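Local coordinates for putative lipoprotein (Pseudomonas protegens, PDB 4KT3) that acts as a type VI secretion immunity protein, binding a peptidoglycan glycoside hydrolase effector in a complex and so probably protecting the cell from it, at residues B[26-31]-B[90-95]; B[44-49]-B[63-68]. All coordinates share one frame; numbering follows the deposited sequence.

Contact 1 of 2, residues B[26-31]-B[90-95]; sequences QVLRVA and GDTWEI
Thr92 presents its two branches to helix 21-34, its methyl toward Leu28 and Ala31 and its hydroxyl toward Val27. The setting is a helix laid on one face of an antiparallel beta-sheet, and within these two segments the strand side of the contact rests chiefly on Thr92. The axes of helix 26-31 and strand 92-94 approach to 9.9 Å and are inclined at 66°. Thr92 touches Val27, Leu28 and, one turn on from Val27, Ala31.

The torsion of Thr92 settles which branch goes where. With chi1 at -60°, CG2 lies opposite the backbone N, and this methyl stands 3.9 Å from Leu28 CD1. The two side chains cross at about a right angle, the leucine reaching the strand with only one of its end methyls. Ala31 adds a looser touch, its CB 4.4 Å from Thr92 CG2. Val27 and Thr92 instead slide past one another in opposite directions, bringing Val27 CG1 to 4.0 Å from Thr92 OG1 and 3.8 Å from Gly90 O. The helix thus offers only carbon to these two polar atoms, which bond to each other, Thr92 OG1 donating to Gly90 O at 2.9 Å; Gln110 NE2, from helix 104-117, binds the same carbonyl. Leu106 of that helix also packs on Val27 and Ala31.

Asp91 and Trp93 send their side chains away from helix 26-31, to the other side of the strand. Asp91 OD1 forms a salt bridge with Arg100 NE, while Trp93 NE1 donates in the plane of its ring to Asp91 OD2 at 2.9 Å, meeting that oxygen from 54° above the carboxylate plane.

Contact 2 of 2, residues B[44-49]-B[63-68]; sequences VFIDGD and YDFSLG
The ring of Phe45 lies over the backbone of Gly68, its directly paired neighbour on the adjacent strand. A chi1 of 61°, which sets CG between the backbone N and the carbonyl carbon, leans the ring toward the neighbouring strand, over Gly68. Gly68 CA sits 3.8 Å from the ring centroid and 23° off its normal, a CH-pi contact made possible by the missing side chain. At the ring's edge, close to its plane, lies Ser66 OG.

On the opposite face, Ile46 divides its branches between two partners. CG1 meets Leu67 CD1 at 3.9 Å, and CG2 approaches Phe65 CD1 at 4.0 Å; both pairs meet at a slant. This is the apolar face on which helix 21-34 rests.

The two segments form an antiparallel ladder at the margin of the sheet, strand 44-47 being outermost within the chain. Phe45-Gly68 and Asp47-Ser66 are hydrogen-bonded pairs, and Ile46-Leu67 between them is non-hydrogen-bonded. Beyond Asp47 the strand turns off: Gly48 CA lies 3.5 Å from Phe65 CD1, and a water donates to both Gly48 O and Asp64 O, carrying the link one step past the last direct bond.

Asp47 shares the face of Phe45 and Ser66. Its OD1 accepts from Asp49 N at 2.9 Å, an Asx turn, whereas OD2 is joined to Ser66 OG through another water. Ser66 also packs on Gln71 of the effector chain, and Asp49 O accepts a hydrogen bond from Arg79 NH1 of that same chain.

How the contacts relate
From the N terminus the chain runs first through helix 21-34, then strand 44-47 at one margin of the sheet, and on into strand 62-69, where contact 2 closes a short loop between neighbouring strands. Strand 78-86 follows, and only with strand 92-94 does the chain return beneath its first helix, closing the longer loop of contact 1. Contact 2 therefore falls wholly within that longer span: the local strand pair helps build the sheet, and the distant contact fastens the helix across it. Their centres are 11 Å apart, yet they join directly, Leu28 CD2 packing on Phe65 CB at 3.5 Å and Arg29 CZ on Ile46 CD1 at 3.7 Å.

Contact 1 of 2, residues B[26-31]-B[90-95]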
# COMPACT_ATOMS: atom_id res chain seq x y z
N GLN B 26 -12.55 2.86 -11.35
CA GLN B 26 -13.20 4.10 -11.76
C GLN B 26 -13.90 4.76 -10.56
O GLN B 26 -13.88 5.99 -10.43
CB GLN B 26 -14.15 3.88 -12.93
CG GLN B 26 -13.42 3.57 -14.23
CD GLN B 26 -12.34 4.60 -14.56
OE1 GLN B 26 -12.59 5.80 -14.54
NE2 GLN B 26 -11.13 4.12 -14.84
N VAL B 27 -14.48 3.95 -9.68
CA VAL B 27 -15.04 4.45 -8.44
C VAL B 27 -13.94 5.13 -7.62
O VAL B 27 -14.11 6.25 -7.14
CB VAL B 27 -15.71 3.32 -7.60
CG1 VAL B 27 -16.11 3.82 -6.22
CG2 VAL B 27 -16.95 2.78 -8.32
N LEU B 28 -12.81 4.45 -7.44
CA LEU B 28 -11.69 5.03 -6.72
C LEU B 28 -11.26 6.36 -7.34
O LEU B 28 -11.01 7.34 -6.63
CB LEU B 28 -10.51 4.05 -6.68
CG LEU B 28 -9.25 4.61 -6.01
CD1 LEU B 28 -9.54 4.97 -4.55
CD2 LEU B 28 -8.11 3.62 -6.09
N ARG B 29 -11.19 6.41 -8.66
CA ARG B 29 -10.77 7.64 -9.33
C ARG B 29 -11.71 8.81 -9.04
O ARG B 29 -11.27 9.94 -8.84
CB ARG B 29 -10.60 7.42 -10.83
CG ARG B 29 -9.32 6.68 -11.17
CD ARG B 29 -9.20 6.42 -12.65
NE ARG B 29 -8.04 5.58 -12.93
CZ ARG B 29 -6.79 6.03 -13.05
NH1 ARG B 29 -6.52 7.32 -12.93
NH2 ARG B 29 -5.81 5.17 -13.30
N VAL B 30 -13.01 8.52 -8.99
CA VAL B 30 -13.99 9.52 -8.56
C VAL B 30 -13.70 9.93 -7.12
O VAL B 30 -13.62 11.12 -6.80
CB VAL B 30 -15.44 9.00 -8.72
CG1 VAL B 30 -16.45 9.96 -8.08
CG2 VAL B 30 -15.79 8.83 -10.20
N ALA B 31 -13.51 8.95 -6.24
CA ALA B 31 -13.18 9.24 -4.85
C ALA B 31 -11.95 10.14 -4.71
O ALA B 31 -11.97 11.07 -3.91
CB ALA B 31 -12.94 7.94 -4.09
N GLY B 90 -19.37 -0.07 -3.45
CA GLY B 90 -18.43 0.99 -3.80
C GLY B 90 -17.83 1.71 -2.60
O GLY B 90 -17.11 2.69 -2.77
N ASP B 91 -18.14 1.25 -1.39
CA ASP B 91 -17.51 1.82 -0.19
C ASP B 91 -16.00 1.77 -0.38
O ASP B 91 -15.45 0.70 -0.69
CB ASP B 91 -17.92 1.03 1.06
CG ASP B 91 -17.70 1.79 2.36
OD1 ASP B 91 -17.72 3.05 2.36
OD2 ASP B 91 -17.52 1.12 3.40
N THR B 92 -15.34 2.90 -0.13
CA THR B 92 -13.91 3.04 -0.39
C THR B 92 -13.16 3.48 0.87
O THR B 92 -13.49 4.50 1.48
CB THR B 92 -13.66 4.02 -1.55
OG1 THR B 92 -14.30 3.52 -2.72
CG2 THR B 92 -12.16 4.21 -1.82
N TRP B 93 -12.15 2.70 1.24
CA TRP B 93 -11.33 2.97 2.41
C TRP B 93 -9.85 3.08 2.05
O TRP B 93 -9.34 2.33 1.22
CB TRP B 93 -11.47 1.84 3.44
CG TRP B 93 -12.77 1.84 4.17
CD1 TRP B 93 -13.97 1.41 3.70
CD2 TRP B 93 -12.99 2.29 5.50
NE1 TRP B 93 -14.94 1.56 4.66
CE2 TRP B 93 -14.36 2.10 5.78
CE3 TRP B 93 -12.17 2.83 6.50
CZ2 TRP B 93 -14.93 2.43 7.01
CZ3 TRP B 93 -12.73 3.15 7.72
CH2 TRP B 93 -14.10 2.96 7.96
N GLU B 94 -9.16 4.00 2.71
CA GLU B 94 -7.70 3.99 2.73
C GLU B 94 -7.35 3.15 3.95
O GLU B 94 -7.68 3.53 5.08
CB GLU B 94 -7.15 5.40 2.84
CG GLU B 94 -5.78 5.58 2.18
CD GLU B 94 -4.65 4.93 2.96
OE1 GLU B 94 -4.81 4.72 4.17
OE2 GLU B 94 -3.60 4.62 2.36
N ILE B 95 -6.69 2.01 3.74
CA ILE B 95 -6.62 1.00 4.79
C ILE B 95 -5.32 1.02 5.63
O ILE B 95 -5.12 0.17 6.50
CB ILE B 95 -6.92 -0.42 4.24
CG1 ILE B 95 -5.95 -0.84 3.13
CG2 ILE B 95 -8.34 -0.48 3.72
CD1 ILE B 95 -6.03 -2.33 2.80

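Contact 2 of 2, residues B[44-49]-B[63-68]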
# COMPACT_ATOMS: atom_id res chain seq x y z
N VAL B 44 2.86 9.42 -11.78
CA VAL B 44 1.81 8.96 -10.88
C VAL B 44 1.03 7.80 -11.49
O VAL B 44 0.75 7.79 -12.69
CB VAL B 44 0.84 10.10 -10.52
CG1 VAL B 44 -0.28 9.58 -9.65
CG2 VAL B 44 1.58 11.23 -9.83
N PHE B 45 0.66 6.83 -10.67
CA PHE B 45 -0.10 5.68 -11.16
C PHE B 45 -1.05 5.14 -10.10
O PHE B 45 -0.82 5.30 -8.91
CB PHE B 45 0.85 4.56 -11.54
CG PHE B 45 1.68 4.07 -10.38
CD1 PHE B 45 1.15 3.16 -9.48
CD2 PHE B 45 2.97 4.53 -10.20
CE1 PHE B 45 1.89 2.72 -8.41
CE2 PHE B 45 3.72 4.09 -9.13
CZ PHE B 45 3.19 3.18 -8.23
N ILE B 46 -2.12 4.51 -10.56
CA ILE B 46 -2.93 3.65 -9.73
C ILE B 46 -2.71 2.23 -10.20
O ILE B 46 -2.81 1.94 -11.39
CB ILE B 46 -4.43 4.01 -9.84
CG1 ILE B 46 -4.68 5.38 -9.22
CG2 ILE B 46 -5.29 2.95 -9.16
CD1 ILE B 46 -6.10 5.88 -9.40
N ASP B 47 -2.41 1.34 -9.25
CA ASP B 47 -2.13 -0.06 -9.56
C ASP B 47 -3.15 -0.96 -8.87
O ASP B 47 -3.22 -0.99 -7.64
CB ASP B 47 -0.74 -0.39 -9.06
CG ASP B 47 -0.23 -1.74 -9.53
OD1 ASP B 47 -1.01 -2.53 -10.10
OD2 ASP B 47 0.96 -2.01 -9.30
N GLY B 48 -3.91 -1.72 -9.66
CA GLY B 48 -4.88 -2.64 -9.10
C GLY B 48 -4.43 -4.09 -9.12
O GLY B 48 -5.19 -4.98 -8.75
N ASP B 49 -3.18 -4.34 -9.53
CA ASP B 49 -2.66 -5.70 -9.56
C ASP B 49 -2.06 -6.06 -8.20
O ASP B 49 -0.84 -6.22 -8.04
CB ASP B 49 -1.62 -5.86 -10.68
CG ASP B 49 -1.15 -7.29 -10.86
OD1 ASP B 49 -1.80 -8.20 -10.31
OD2 ASP B 49 -0.14 -7.50 -11.57
N TYR B 63 -11.80 -4.84 -4.00
CA TYR B 63 -10.60 -4.82 -4.82
C TYR B 63 -9.65 -3.78 -4.22
O TYR B 63 -10.09 -2.69 -3.84
CB TYR B 63 -10.94 -4.44 -6.25
CG TYR B 63 -11.60 -5.55 -7.01
CD1 TYR B 63 -10.92 -6.73 -7.30
CD2 TYR B 63 -12.91 -5.42 -7.46
CE1 TYR B 63 -11.53 -7.75 -8.00
CE2 TYR B 63 -13.52 -6.43 -8.16
CZ TYR B 63 -12.83 -7.59 -8.43
OH TYR B 63 -13.44 -8.60 -9.14
N ASP B 64 -8.37 -4.11 -4.14
CA ASP B 64 -7.38 -3.19 -3.57
C ASP B 64 -6.59 -2.47 -4.67
O ASP B 64 -6.33 -3.02 -5.75
CB ASP B 64 -6.38 -3.94 -2.68
CG ASP B 64 -7.00 -4.47 -1.40
OD1 ASP B 64 -8.22 -4.32 -1.16
OD2 ASP B 64 -6.23 -5.08 -0.63
N PHE B 65 -6.17 -1.23 -4.37
CA PHE B 65 -5.44 -0.40 -5.31
C PHE B 65 -4.38 0.39 -4.58
O PHE B 65 -4.61 0.88 -3.47
CB PHE B 65 -6.38 0.60 -6.00
CG PHE B 65 -7.48 -0.04 -6.77
CD1 PHE B 65 -7.30 -0.38 -8.10
CD2 PHE B 65 -8.69 -0.33 -6.15
CE1 PHE B 65 -8.31 -0.99 -8.81
CE2 PHE B 65 -9.70 -0.94 -6.87
CZ PHE B 65 -9.52 -1.26 -8.20
N SER B 66 -3.21 0.52 -5.20
CA SER B 66 -2.19 1.41 -4.65
C SER B 66 -2.09 2.66 -5.51
O SER B 66 -2.31 2.61 -6.73
CB SER B 66 -0.84 0.70 -4.59
OG SER B 66 -0.32 0.48 -5.88
N LEU B 67 -1.77 3.78 -4.87
CA LEU B 67 -1.54 5.04 -5.53
C LEU B 67 -0.09 5.41 -5.28
O LEU B 67 0.36 5.49 -4.14
CB LEU B 67 -2.46 6.11 -4.96
CG LEU B 67 -2.23 7.53 -5.47
CD1 LEU B 67 -2.49 7.64 -6.97
CD2 LEU B 67 -3.12 8.49 -4.69
N GLY B 68 0.66 5.61 -6.35
CA GLY B 68 2.09 5.81 -6.21
C GLY B 68 2.68 6.76 -7.21
O GLY B 68 2.01 7.24 -8.11
O HOH W 1 1.69 -1.11 -6.30
O HOH W 2 -7.58 -4.66 -7.59